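Local coordinates for hypothetical protein PH1320 (Pyrococcus horikoshii, PDB 2E87) that binds GDP and is probably a GTP-binding protein with an Obg-type G domain, although its cellular role is unknown, at residues Met1-Glu6 with Lys158-Val163; Gln79-Val84 with Lys237-Ala242; Asp83-Arg88 with Arg154-Asp159; Ala195-Thr200 with Pro222-Arg227. All blocks are in the same frame, centred on the assembly; numbering follows the deposited sequence.

Contact 1: Met1-Glu6 with Lys158-Val163. With SO4 (sulfate ion), chain C.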
loop_
_atom_site.group_PDB
_atom_site.type_symbol
_atom_site.label_atom_id
_atom_site.label_comp_id
_atom_site.label_asym_id
_atom_site.label_seq_id
_atom_site.Cartn_x
_atom_site.Cartn_y
_atom_site.Cartn_z
HETATM N N MSE A 1 2.230 -8.917 -9.498
HETATM C CA MSE A 1 2.344 -7.921 -8.393
HETATM C C MSE A 1 2.527 -6.516 -8.969
HETATM O O MSE A 1 2.945 -6.363 -10.120
HETATM C CB MSE A 1 3.536 -8.275 -7.499
HETATM C CG MSE A 1 4.886 -8.108 -8.179
HETATM SE SE MSE A 1 6.372 -8.811 -7.153
HETATM C CE MSE A 1 7.185 -9.928 -8.510
ATOM N N ARG A 2 2.211 -5.495 -8.170
ATOM C CA ARG A 2 2.347 -4.098 -8.594
ATOM C C ARG A 2 1.978 -3.129 -7.470
ATOM O O ARG A 2 1.709 -3.551 -6.347
ATOM C CB ARG A 2 1.447 -3.826 -9.797
ATOM C CG ARG A 2 -0.032 -3.807 -9.473
ATOM C CD ARG A 2 -0.872 -3.609 -10.725
ATOM N NE ARG A 2 -0.411 -2.491 -11.551
ATOM C CZ ARG A 2 0.601 -2.558 -12.415
ATOM N NH1 ARG A 2 1.270 -3.690 -12.578
ATOM N NH2 ARG A 2 0.943 -1.492 -13.122
ATOM N N ASN A 3 1.976 -1.833 -7.777
ATOM C CA ASN A 3 1.614 -0.798 -6.803
ATOM C C ASN A 3 0.137 -0.471 -7.067
ATOM O O ASN A 3 -0.213 0.027 -8.132
ATOM C CB ASN A 3 2.488 0.447 -6.998
ATOM C CG ASN A 3 2.371 1.432 -5.851
ATOM O OD1 ASN A 3 1.303 1.972 -5.596
ATOM N ND2 ASN A 3 3.475 1.665 -5.154
ATOM N N PRO A 4 -0.740 -0.742 -6.090
ATOM C CA PRO A 4 -2.191 -0.517 -6.156
ATOM C C PRO A 4 -2.626 0.888 -6.534
ATOM O O PRO A 4 -3.741 1.088 -7.016
ATOM C CB PRO A 4 -2.673 -0.864 -4.745
ATOM C CG PRO A 4 -1.553 -1.622 -4.130
ATOM C CD PRO A 4 -0.327 -0.990 -4.703
ATOM N N PHE A 5 -1.756 1.867 -6.306
ATOM C CA PHE A 5 -2.100 3.248 -6.595
ATOM C C PHE A 5 -1.545 3.782 -7.912
ATOM O O PHE A 5 -1.826 4.917 -8.291
ATOM C CB PHE A 5 -1.655 4.145 -5.424
ATOM C CG PHE A 5 -2.312 3.800 -4.111
ATOM C CD1 PHE A 5 -1.822 2.771 -3.322
ATOM C CD2 PHE A 5 -3.472 4.455 -3.705
ATOM C CE1 PHE A 5 -2.474 2.392 -2.162
ATOM C CE2 PHE A 5 -4.130 4.079 -2.543
ATOM C CZ PHE A 5 -3.628 3.046 -1.773
ATOM N N GLU A 6 -0.781 2.968 -8.631
ATOM C CA GLU A 6 -0.198 3.427 -9.887
ATOM C C GLU A 6 -1.246 4.079 -10.778
ATOM O O GLU A 6 -0.929 4.948 -11.581
ATOM C CB GLU A 6 0.470 2.264 -10.624
ATOM C CG GLU A 6 -0.486 1.359 -11.375
ATOM C CD GLU A 6 -0.293 1.452 -12.876
ATOM O OE1 GLU A 6 0.827 1.155 -13.346
ATOM O OE2 GLU A 6 -1.255 1.822 -13.587
ATOM N N LYS A 158 3.882 5.896 -3.874
ATOM C CA LYS A 158 4.654 5.251 -4.918
ATOM C C LYS A 158 5.755 4.405 -4.278
ATOM O O LYS A 158 6.261 3.472 -4.898
ATOM C CB LYS A 158 5.279 6.294 -5.852
ATOM C CG LYS A 158 4.278 7.037 -6.704
ATOM C CD LYS A 158 4.971 7.981 -7.667
ATOM C CE LYS A 158 3.991 8.524 -8.686
ATOM N NZ LYS A 158 4.613 9.550 -9.561
ATOM N N ASP A 159 6.115 4.726 -3.038
ATOM C CA ASP A 159 7.152 3.980 -2.335
ATOM C C ASP A 159 6.652 2.748 -1.589
ATOM O O ASP A 159 7.345 2.234 -0.714
ATOM C CB ASP A 159 7.882 4.871 -1.332
ATOM C CG ASP A 159 8.556 6.053 -1.981
ATOM O OD1 ASP A 159 9.196 5.869 -3.045
ATOM O OD2 ASP A 159 8.455 7.166 -1.414
ATOM N N LEU A 160 5.454 2.271 -1.900
ATOM C CA LEU A 160 4.988 1.077 -1.209
ATOM C C LEU A 160 5.886 -0.073 -1.613
ATOM O O LEU A 160 6.320 -0.161 -2.751
ATOM C CB LEU A 160 3.549 0.738 -1.588
ATOM C CG LEU A 160 2.467 1.555 -0.890
ATOM C CD1 LEU A 160 1.111 1.198 -1.489
ATOM C CD2 LEU A 160 2.503 1.282 0.610
ATOM N N PRO A 161 6.180 -0.972 -0.678
ATOM C CA PRO A 161 7.034 -2.122 -0.981
ATOM C C PRO A 161 6.432 -2.922 -2.132
ATOM O O PRO A 161 5.287 -3.357 -2.041
ATOM C CB PRO A 161 6.990 -2.936 0.303
ATOM C CG PRO A 161 6.627 -1.951 1.341
ATOM C CD PRO A 161 5.636 -1.063 0.683
ATOM N N VAL A 162 7.193 -3.107 -3.206
ATOM C CA VAL A 162 6.732 -3.897 -4.355
ATOM C C VAL A 162 7.034 -5.382 -4.079
ATOM O O VAL A 162 8.146 -5.851 -4.322
ATOM C CB VAL A 162 7.468 -3.470 -5.657
ATOM C CG1 VAL A 162 7.231 -4.498 -6.768
ATOM C CG2 VAL A 162 6.992 -2.095 -6.099
ATOM N N VAL A 163 6.050 -6.114 -3.556
ATOM C CA VAL A 163 6.226 -7.535 -3.246
ATOM C C VAL A 163 4.973 -8.346 -3.546
ATOM O O VAL A 163 3.877 -7.797 -3.674
ATOM C CB VAL A 163 6.592 -7.749 -1.766
ATOM C CG1 VAL A 163 7.958 -7.213 -1.500
ATOM C CG2 VAL A 163 5.594 -7.056 -0.884
HETATM S S SO4 C . 3.657 11.452 -12.100
HETATM O O1 SO4 C . 4.092 9.974 -12.199
HETATM O O2 SO4 C . 4.360 12.313 -13.144
HETATM O O3 SO4 C . 2.148 11.463 -12.404
HETATM O O4 SO4 C . 4.030 11.992 -10.716
#
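Leu-160 CD1 lies obliquely to the ring of Phe-5 and is 3.8 Å from Phe-5 CD1. The same methyl reaches Pro-4, where CD is 4.1 Å from Leu-160 CD1. Leu-160 CG is anti to its own carbonyl carbon (chi1 -79°). This points CD1 at the N-terminal residues, while CD2 turns to helix 76-86. The side chain of Asn-3 crosses Leu-160 at about a right angle, with Asn-3 ND2 3.7 Å from Leu-160 CB. Asn-3 ND2 is also 3.3 Å from Lys-158 O, but the angle is poor for a hydrogen bond. Instead, ND2 donates to Leu-157 O. The other end of the amide is held within its own segment. Phe-5 N donates to Asn-3 OD1 at 3.1 Å, in the carbonyl plane and on a lone pair, forming an Asx turn. This sits on a type I beta turn from Asn-3 to Glu-6, closed by Glu-6 N to Asn-3 O. The turn lies before helix 14-30 and packs on the loop that leads from the helical N-terminal part to strand 169-173 of the G domain. At the other end, Met-1 is a selenomethionine and poorly ordered. Its SE is nearest the backbone of Val-163, with Met-1 SE 3.9 Å from Val-163 C, and touches Val-162 CG1 more distantly. Arg-2 and Glu-6 form a salt bridge on the exposed side. Lys-158 extends outward, and its NZ donates to two oxygens of a sulfate, O1 and O4. Further in, helix 76-86 backs the contact: Tyr-78 meets Pro-4, Val-82 meets Phe-5 and Leu-85 meets Leu-160.

Contact 2: Gln79-Val84 with Lys237-Ala242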
loop_
_atom_site.group_PDB
_atom_site.type_symbol
_atom_site.label_atom_id
_atom_site.label_comp_id
_atom_site.label_asym_id
_atom_site.label_seq_id
_atom_site.Cartn_x
_atom_site.Cartn_y
_atom_site.Cartn_z
ATOM N N GLN A 79 -2.832 -2.136 3.685
ATOM C CA GLN A 79 -3.667 -1.255 4.490
ATOM C C GLN A 79 -2.800 -0.716 5.619
ATOM O O GLN A 79 -2.852 0.457 5.976
ATOM C CB GLN A 79 -4.853 -2.017 5.062
ATOM C CG GLN A 79 -5.967 -2.209 4.063
ATOM C CD GLN A 79 -7.105 -3.031 4.618
ATOM O OE1 GLN A 79 -7.540 -2.834 5.754
ATOM N NE2 GLN A 79 -7.600 -3.958 3.814
ATOM N N GLU A 80 -1.967 -1.586 6.160
ATOM C CA GLU A 80 -1.098 -1.178 7.249
ATOM C C GLU A 80 -0.036 -0.166 6.775
ATOM O O GLU A 80 0.159 0.882 7.392
ATOM C CB GLU A 80 -0.460 -2.424 7.862
ATOM C CG GLU A 80 -0.148 -2.318 9.315
ATOM C CD GLU A 80 -1.334 -1.872 10.140
ATOM O OE1 GLU A 80 -2.462 -2.344 9.912
ATOM O OE2 GLU A 80 -1.127 -1.046 11.042
ATOM N N LEU A 81 0.644 -0.444 5.672
ATOM C CA LEU A 81 1.649 0.496 5.228
ATOM C C LEU A 81 1.053 1.790 4.684
ATOM O O LEU A 81 1.670 2.841 4.799
ATOM C CB LEU A 81 2.584 -0.148 4.212
ATOM C CG LEU A 81 3.449 -1.280 4.768
ATOM C CD1 LEU A 81 4.451 -1.653 3.731
ATOM C CD2 LEU A 81 4.163 -0.855 6.013
ATOM N N VAL A 82 -0.134 1.723 4.089
ATOM C CA VAL A 82 -0.795 2.929 3.593
ATOM C C VAL A 82 -1.028 3.859 4.797
ATOM O O VAL A 82 -0.798 5.066 4.736
ATOM C CB VAL A 82 -2.174 2.608 2.947
ATOM C CG1 VAL A 82 -3.043 3.878 2.880
ATOM C CG2 VAL A 82 -1.968 2.043 1.543
ATOM N N ASP A 83 -1.496 3.267 5.890
ATOM C CA ASP A 83 -1.761 3.999 7.104
ATOM C C ASP A 83 -0.455 4.612 7.598
ATOM O O ASP A 83 -0.417 5.761 8.008
ATOM C CB ASP A 83 -2.341 3.048 8.155
ATOM C CG ASP A 83 -2.803 3.771 9.424
ATOM O OD1 ASP A 83 -2.992 3.089 10.442
ATOM O OD2 ASP A 83 -2.995 5.003 9.405
ATOM N N VAL A 84 0.627 3.845 7.543
ATOM C CA VAL A 84 1.913 4.349 8.000
ATOM C C VAL A 84 2.403 5.524 7.179
ATOM O O VAL A 84 2.929 6.483 7.719
ATOM C CB VAL A 84 3.009 3.246 7.961
ATOM C CG1 VAL A 84 4.391 3.871 7.900
ATOM C CG2 VAL A 84 2.906 2.381 9.187
ATOM N N LYS A 237 7.030 1.229 14.452
ATOM C CA LYS A 237 6.679 -0.023 15.089
ATOM C C LYS A 237 5.523 -0.646 14.288
ATOM O O LYS A 237 5.480 -1.865 14.068
ATOM C CB LYS A 237 6.241 0.279 16.514
ATOM C CG LYS A 237 6.359 -0.828 17.524
ATOM C CD LYS A 237 6.342 -0.177 18.911
ATOM C CE LYS A 237 6.577 -1.160 20.049
ATOM N NZ LYS A 237 6.645 -0.441 21.367
ATOM N N GLN A 238 4.585 0.197 13.860
ATOM C CA GLN A 238 3.443 -0.272 13.088
ATOM C C GLN A 238 3.943 -0.775 11.724
ATOM O O GLN A 238 3.432 -1.760 11.198
ATOM C CB GLN A 238 2.432 0.865 12.890
ATOM C CG GLN A 238 1.058 0.449 12.331
ATOM C CD GLN A 238 0.262 1.632 11.759
ATOM O OE1 GLN A 238 0.660 2.787 11.913
ATOM N NE2 GLN A 238 -0.865 1.344 11.102
ATOM N N ALA A 239 4.946 -0.094 11.171
ATOM C CA ALA A 239 5.529 -0.456 9.880
ATOM C C ALA A 239 6.233 -1.808 9.936
ATOM O O ALA A 239 6.201 -2.590 8.975
ATOM C CB ALA A 239 6.521 0.610 9.436
ATOM N N ILE A 240 6.884 -2.064 11.068
ATOM C CA ILE A 240 7.610 -3.308 11.299
ATOM C C ILE A 240 6.612 -4.423 11.526
ATOM O O ILE A 240 6.702 -5.484 10.906
ATOM C CB ILE A 240 8.504 -3.203 12.554
ATOM C CG1 ILE A 240 9.635 -2.207 12.309
ATOM C CG2 ILE A 240 9.046 -4.570 12.938
ATOM C CD1 ILE A 240 10.307 -1.753 13.601
ATOM N N LEU A 241 5.647 -4.177 12.404
ATOM C CA LEU A 241 4.660 -5.195 12.714
ATOM C C LEU A 241 3.734 -5.532 11.559
ATOM O O LEU A 241 2.995 -6.517 11.623
ATOM C CB LEU A 241 3.839 -4.789 13.938
ATOM C CG LEU A 241 4.620 -4.641 15.247
ATOM C CD1 LEU A 241 3.644 -4.365 16.379
ATOM C CD2 LEU A 241 5.412 -5.904 15.538
ATOM N N ALA A 242 3.771 -4.716 10.509
ATOM C CA ALA A 242 2.950 -4.963 9.332
ATOM C C ALA A 242 3.370 -6.301 8.702
ATOM O O ALA A 242 2.574 -6.951 8.019
ATOM C CB ALA A 242 3.119 -3.830 8.314
#
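Residues 79-84 and 237-241 are helical and run nearly antiparallel (162°), with axes 9.2 Å apart and Leu-81 level with Ala-239. Two alanines of 237-242 meet larger side chains of 79-84. Glu-80 CG lies 3.7 Å from Ala-242 CB, and Leu-81 CD2 is 3.9 Å from the same methyl. Val-84 CG2 packs on Ala-239 CB at 4.0 Å. The side chains of Val-84 and Gln-238 run antiparallel alongside one another, with Val-84 CG2 3.6 Å from Gln-238 OE1. Gln-238 has CG anti to its backbone N (chi1 -169°) and stays extended beyond it, which carries the amide across to the first helix. There Gln-238 NE2 donates to Asp-83 OD1 at 2.8 Å. The oxygen is met from above its carboxylate plane, while the acceptor lies close to the plane of the Gln-238 amide. NE2 also approaches Glu-80 OE2, but the modelled separation is too short to be trusted in detail. The arrangement is an antiparallel helix pair joining the NOG1 N-terminal helical domain to the Obg-type G domain, through the helix that follows the G3 region.

Contact 3: Asp83-Arg88 with Arg154-Asp159. With SO4 (sulfate ion), chain C.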
loop_
_atom_site.group_PDB
_atom_site.type_symbol
_atom_site.label_atom_id
_atom_site.label_comp_id
_atom_site.label_asym_id
_atom_site.label_seq_id
_atom_site.Cartn_x
_atom_site.Cartn_y
_atom_site.Cartn_z
ATOM N N ASP A 83 -1.496 3.267 5.890
ATOM C CA ASP A 83 -1.761 3.999 7.104
ATOM C C ASP A 83 -0.455 4.612 7.598
ATOM O O ASP A 83 -0.417 5.761 8.008
ATOM C CB ASP A 83 -2.341 3.048 8.155
ATOM C CG ASP A 83 -2.803 3.771 9.424
ATOM O OD1 ASP A 83 -2.992 3.089 10.442
ATOM O OD2 ASP A 83 -2.995 5.003 9.405
ATOM N N VAL A 84 0.627 3.845 7.543
ATOM C CA VAL A 84 1.913 4.349 8.000
ATOM C C VAL A 84 2.403 5.524 7.179
ATOM O O VAL A 84 2.929 6.483 7.719
ATOM C CB VAL A 84 3.009 3.246 7.961
ATOM C CG1 VAL A 84 4.391 3.871 7.900
ATOM C CG2 VAL A 84 2.906 2.381 9.187
ATOM N N LEU A 85 2.229 5.450 5.871
ATOM C CA LEU A 85 2.714 6.500 4.987
ATOM C C LEU A 85 1.887 7.785 4.860
ATOM O O LEU A 85 2.452 8.869 4.709
ATOM C CB LEU A 85 2.924 5.928 3.579
ATOM C CG LEU A 85 3.978 4.836 3.412
ATOM C CD1 LEU A 85 4.029 4.373 1.969
ATOM C CD2 LEU A 85 5.322 5.382 3.835
ATOM N N VAL A 86 0.565 7.685 4.912
ATOM C CA VAL A 86 -0.252 8.880 4.708
ATOM C C VAL A 86 -1.407 9.032 5.673
ATOM O O VAL A 86 -2.157 10.006 5.591
ATOM C CB VAL A 86 -0.812 8.886 3.266
ATOM C CG1 VAL A 86 0.318 8.665 2.283
ATOM C CG2 VAL A 86 -1.855 7.781 3.083
ATOM N N ASP A 87 -1.556 8.052 6.565
ATOM C CA ASP A 87 -2.626 8.015 7.569
ATOM C C ASP A 87 -3.991 7.622 7.014
ATOM O O ASP A 87 -4.657 8.410 6.354
ATOM C CB ASP A 87 -2.766 9.356 8.309
ATOM C CG ASP A 87 -3.681 9.242 9.507
ATOM O OD1 ASP A 87 -4.888 9.524 9.384
ATOM O OD2 ASP A 87 -3.195 8.828 10.578
ATOM N N ARG A 88 -4.409 6.403 7.328
ATOM C CA ARG A 88 -5.672 5.873 6.842
ATOM C C ARG A 88 -6.894 6.762 7.064
ATOM O O ARG A 88 -7.700 6.949 6.153
ATOM C CB ARG A 88 -5.954 4.515 7.478
ATOM C CG ARG A 88 -7.180 3.831 6.886
ATOM C CD ARG A 88 -7.909 3.007 7.925
ATOM N NE ARG A 88 -7.072 1.953 8.479
ATOM C CZ ARG A 88 -6.924 0.750 7.935
ATOM N NH1 ARG A 88 -7.569 0.440 6.810
ATOM N NH2 ARG A 88 -6.130 -0.142 8.521
ATOM N N ARG A 154 -0.422 10.757 -2.912
ATOM C CA ARG A 154 -0.266 10.021 -4.161
ATOM C C ARG A 154 1.200 9.782 -4.487
ATOM O O ARG A 154 1.594 8.690 -4.886
ATOM C CB ARG A 154 -0.912 10.800 -5.304
ATOM C CG ARG A 154 -0.620 10.241 -6.676
ATOM C CD ARG A 154 -1.182 11.158 -7.748
ATOM N NE ARG A 154 -0.901 10.685 -9.100
ATOM C CZ ARG A 154 0.320 10.485 -9.585
ATOM N NH1 ARG A 154 1.388 10.714 -8.828
ATOM N NH2 ARG A 154 0.476 10.056 -10.831
ATOM N N GLU A 155 2.006 10.821 -4.312
ATOM C CA GLU A 155 3.424 10.734 -4.594
ATOM C C GLU A 155 4.116 9.835 -3.580
ATOM O O GLU A 155 4.957 9.026 -3.940
ATOM C CB GLU A 155 4.036 12.136 -4.576
ATOM C CG GLU A 155 5.279 12.298 -5.438
ATOM C CD GLU A 155 5.033 11.967 -6.904
ATOM O OE1 GLU A 155 4.095 12.528 -7.509
ATOM O OE2 GLU A 155 5.786 11.143 -7.457
ATOM N N VAL A 156 3.748 9.973 -2.313
ATOM C CA VAL A 156 4.348 9.173 -1.245
ATOM C C VAL A 156 4.037 7.690 -1.382
ATOM O O VAL A 156 4.879 6.843 -1.077
ATOM C CB VAL A 156 3.850 9.613 0.162
ATOM C CG1 VAL A 156 4.262 8.583 1.202
ATOM C CG2 VAL A 156 4.430 10.971 0.540
ATOM N N LEU A 157 2.830 7.380 -1.838
ATOM C CA LEU A 157 2.408 5.993 -1.956
ATOM C C LEU A 157 3.145 5.194 -3.020
ATOM O O LEU A 157 3.061 3.963 -3.049
ATOM C CB LEU A 157 0.901 5.920 -2.180
ATOM C CG LEU A 157 0.089 6.311 -0.944
ATOM C CD1 LEU A 157 -1.383 6.322 -1.302
ATOM C CD2 LEU A 157 0.368 5.342 0.199
ATOM N N LYS A 158 3.882 5.896 -3.874
ATOM C CA LYS A 158 4.654 5.251 -4.918
ATOM C C LYS A 158 5.755 4.405 -4.278
ATOM O O LYS A 158 6.261 3.472 -4.898
ATOM C CB LYS A 158 5.279 6.294 -5.852
ATOM C CG LYS A 158 4.278 7.037 -6.704
ATOM C CD LYS A 158 4.971 7.981 -7.667
ATOM C CE LYS A 158 3.991 8.524 -8.686
ATOM N NZ LYS A 158 4.613 9.550 -9.561
ATOM N N ASP A 159 6.115 4.726 -3.038
ATOM C CA ASP A 159 7.152 3.980 -2.335
ATOM C C ASP A 159 6.652 2.748 -1.589
ATOM O O ASP A 159 7.345 2.234 -0.714
ATOM C CB ASP A 159 7.882 4.871 -1.332
ATOM C CG ASP A 159 8.556 6.053 -1.981
ATOM O OD1 ASP A 159 9.196 5.869 -3.045
ATOM O OD2 ASP A 159 8.455 7.166 -1.414
HETATM S S SO4 C . 3.657 11.452 -12.100
HETATM O O1 SO4 C . 4.092 9.974 -12.199
HETATM O O2 SO4 C . 4.360 12.313 -13.144
HETATM O O3 SO4 C . 2.148 11.463 -12.404
HETATM O O4 SO4 C . 4.030 11.992 -10.716
#
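Leu-85 and Val-86 point at Val-156 and Leu-157 across a wholly apolar contact. The side chains of Val-86 and Leu-157 cross at about a right angle, with Val-86 CG1 3.9 Å from Leu-157 CD2. Leu-85 and Leu-157 meet more obliquely, and Leu-85 CD1 is 4.2 Å from Leu-157 CD2. The CG1 branch of Val-156 reaches inward to both partners, lying 3.8 Å from Leu-85 CB and 4.1 Å from Val-86 CG1. CG1 is anti to the backbone N of Val-156 (chi1 168°), which turns it to Leu-85 and Val-86. Here the C-terminal part of helix 76-86 packs on that of helix 144-156, within the NOG1 N-terminal helical domain. The chain turns sharply after Val-86: Asp-87 has positive phi and then serves as the N-cap of helix 88-117. Asp-83 supports this turn, since Arg-88 N donates to Asp-83 OD2 at 2.9 Å from above the carboxylate plane. Tyr-149 OH is hydrogen-bonded to Val-86 O. On the outer side of residues 154-159, Glu-155 pairs with both Arg-154 and Lys-158. Lys-158 NZ meets Glu-155 OE2 at 2.9 Å on its syn side. The bridge of Arg-154 NH1 to Glu-155 OE1 is longer. Arg-154 also turns its guanidinium obliquely to the sulfate, with NH2 2.7 Å from sulfate O3 and a weak bond from NH1 to O4.

Contact 4: Ala195-Thr200 with Pro222-Arg227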
loop_
_atom_site.group_PDB
_atom_site.type_symbol
_atom_site.label_atom_id
_atom_site.label_comp_id
_atom_site.label_asym_id
_atom_site.label_seq_id
_atom_site.Cartn_x
_atom_site.Cartn_y
_atom_site.Cartn_z
ATOM N N ALA A 195 13.103 -4.105 -2.509
ATOM C CA ALA A 195 11.817 -3.469 -2.295
ATOM C C ALA A 195 12.003 -2.296 -1.355
ATOM O O ALA A 195 12.806 -2.361 -0.428
ATOM C CB ALA A 195 10.832 -4.448 -1.694
ATOM N N SER A 196 11.269 -1.217 -1.604
ATOM C CA SER A 196 11.348 -0.055 -0.739
ATOM C C SER A 196 10.568 -0.396 0.505
ATOM O O SER A 196 9.572 -1.111 0.432
ATOM C CB SER A 196 10.716 1.154 -1.412
ATOM O OG SER A 196 11.530 1.605 -2.477
ATOM N N TYR A 197 11.014 0.074 1.657
ATOM C CA TYR A 197 10.260 -0.208 2.859
ATOM C C TYR A 197 10.341 0.952 3.837
ATOM O O TYR A 197 11.425 1.448 4.141
ATOM C CB TYR A 197 10.758 -1.481 3.524
ATOM C CG TYR A 197 9.702 -2.121 4.378
ATOM C CD1 TYR A 197 8.931 -3.187 3.900
ATOM C CD2 TYR A 197 9.455 -1.649 5.667
ATOM C CE1 TYR A 197 7.940 -3.768 4.698
ATOM C CE2 TYR A 197 8.480 -2.214 6.465
ATOM C CZ TYR A 197 7.728 -3.273 5.987
ATOM O OH TYR A 197 6.810 -3.845 6.830
ATOM N N PRO A 198 9.187 1.407 4.340
ATOM C CA PRO A 198 9.145 2.523 5.291
ATOM C C PRO A 198 10.104 2.338 6.467
ATOM O O PRO A 198 10.165 1.263 7.063
ATOM C CB PRO A 198 7.688 2.536 5.723
ATOM C CG PRO A 198 6.984 2.107 4.460
ATOM C CD PRO A 198 7.827 0.946 4.010
ATOM N N PHE A 199 10.863 3.385 6.784
ATOM C CA PHE A 199 11.824 3.372 7.896
ATOM C C PHE A 199 13.080 2.527 7.696
ATOM O O PHE A 199 13.726 2.115 8.663
ATOM C CB PHE A 199 11.132 2.954 9.203
ATOM C CG PHE A 199 10.010 3.860 9.595
ATOM C CD1 PHE A 199 8.743 3.685 9.064
ATOM C CD2 PHE A 199 10.238 4.940 10.434
ATOM C CE1 PHE A 199 7.718 4.574 9.355
ATOM C CE2 PHE A 199 9.223 5.837 10.734
ATOM C CZ PHE A 199 7.959 5.657 10.193
ATOM N N THR A 200 13.425 2.248 6.447
ATOM C CA THR A 200 14.639 1.491 6.195
ATOM C C THR A 200 15.538 2.397 5.383
ATOM O O THR A 200 15.070 3.289 4.663
ATOM C CB THR A 200 14.412 0.175 5.401
ATOM O OG1 THR A 200 13.945 0.478 4.078
ATOM C CG2 THR A 200 13.424 -0.728 6.126
ATOM N N PRO A 222 16.545 -6.174 7.135
ATOM C CA PRO A 222 17.493 -5.202 7.697
ATOM C C PRO A 222 16.764 -3.911 8.076
ATOM O O PRO A 222 15.912 -3.422 7.333
ATOM C CB PRO A 222 18.495 -4.991 6.560
ATOM C CG PRO A 222 17.605 -5.102 5.329
ATOM C CD PRO A 222 16.704 -6.296 5.671
ATOM N N GLY A 223 17.095 -3.372 9.241
ATOM C CA GLY A 223 16.464 -2.148 9.682
ATOM C C GLY A 223 15.072 -2.338 10.242
ATOM O O GLY A 223 14.462 -1.373 10.696
ATOM N N LEU A 224 14.572 -3.571 10.225
ATOM C CA LEU A 224 13.235 -3.860 10.724
ATOM C C LEU A 224 13.213 -4.893 11.866
ATOM O O LEU A 224 12.690 -4.625 12.955
ATOM C CB LEU A 224 12.350 -4.341 9.559
ATOM C CG LEU A 224 12.207 -3.408 8.328
ATOM C CD1 LEU A 224 11.381 -4.090 7.233
ATOM C CD2 LEU A 224 11.543 -2.074 8.726
ATOM N N LEU A 225 13.777 -6.072 11.628
ATOM C CA LEU A 225 13.778 -7.098 12.655
ATOM C C LEU A 225 15.187 -7.440 13.089
ATOM O O LEU A 225 15.481 -8.581 13.447
ATOM C CB LEU A 225 13.050 -8.347 12.152
ATOM C CG LEU A 225 11.540 -8.162 11.988
ATOM C CD1 LEU A 225 10.929 -9.433 11.449
ATOM C CD2 LEU A 225 10.908 -7.805 13.334
ATOM N N ASP A 226 16.049 -6.425 13.074
ATOM C CA ASP A 226 17.447 -6.585 13.449
ATOM C C ASP A 226 17.807 -5.700 14.634
ATOM O O ASP A 226 18.979 -5.408 14.871
ATOM C CB ASP A 226 18.351 -6.235 12.262
ATOM C CG ASP A 226 18.206 -4.800 11.830
ATOM O OD1 ASP A 226 18.933 -4.372 10.904
ATOM O OD2 ASP A 226 17.361 -4.104 12.419
ATOM N N ARG A 227 16.791 -5.267 15.369
ATOM C CA ARG A 227 17.001 -4.427 16.538
ATOM C C ARG A 227 15.748 -4.374 17.401
ATOM O O ARG A 227 14.645 -4.611 16.922
ATOM C CB ARG A 227 17.401 -3.024 16.112
ATOM C CG ARG A 227 16.329 -2.275 15.386
ATOM C CD ARG A 227 16.954 -1.221 14.514
ATOM N NE ARG A 227 17.897 -1.830 13.580
ATOM C CZ ARG A 227 18.519 -1.173 12.608
ATOM N NH1 ARG A 227 18.297 0.126 12.431
ATOM N NH2 ARG A 227 19.363 -1.817 11.810
#
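Tyr-197 CG is anti to its backbone N (chi1 -156°) and Leu-224 CG is anti to its carbonyl carbon (chi1 -57°), which lays a methyl of Leu-224 over the tyrosine ring. Leu-224 CD1 sits over one face of the ring, 3.6 Å from its centroid, in a CH-pi contact. The other methyl, CD2, lies 3.5 Å from Thr-200 CG2. Thr-200 OG1 turns back instead and donates to Tyr-197 O at 2.7 Å. This bond closes over the type II turn of 197-200, in which Phe-199 has positive phi. Across from Thr-200 is Gly-223, also with positive phi. Its N donates to Asp-226 OD1 at 2.7 Å, while Arg-227 NH2 reaches that oxygen from the opposite face of the carboxylate. Residues 197-200 belong to the YPFT sequence of Obg-type G2 regions. Pro-222 and Gly-223 end a DTPG sequence, the G3 motif. The contact thus joins the two probable switch regions, and the side chain of Pro-222 is about 6 Å from the bound GDP. Tyr-197 OH is hydrogen-bonded to Ala-239 O of helix 234-241. Tyr-197 also packs on helix 76-86 and on Ile-204 of strand 204-211, which Pro-222 touches too.

In the fold
From the N terminus, contact 1 closes a long, mostly helical loop by bringing 1-6 back to 158-163. Contact 3 starts within that loop, at 83-88, and ends on the same stretch at 154-159. Contact 2 starts on helix 76-86 as well, but runs on to 237-242, so it crosses contact 1. Contact 4 opens only after contacts 1 and 3 have closed, and is nested inside the loop of contact 2. Contact 1 ties the N terminus to the linker, and contact 3 packs helix 76-86 on the end of helix 144-156. Contact 2 joins the helical domain to the G domain. Contact 4 lies within the G domain and touches the other three.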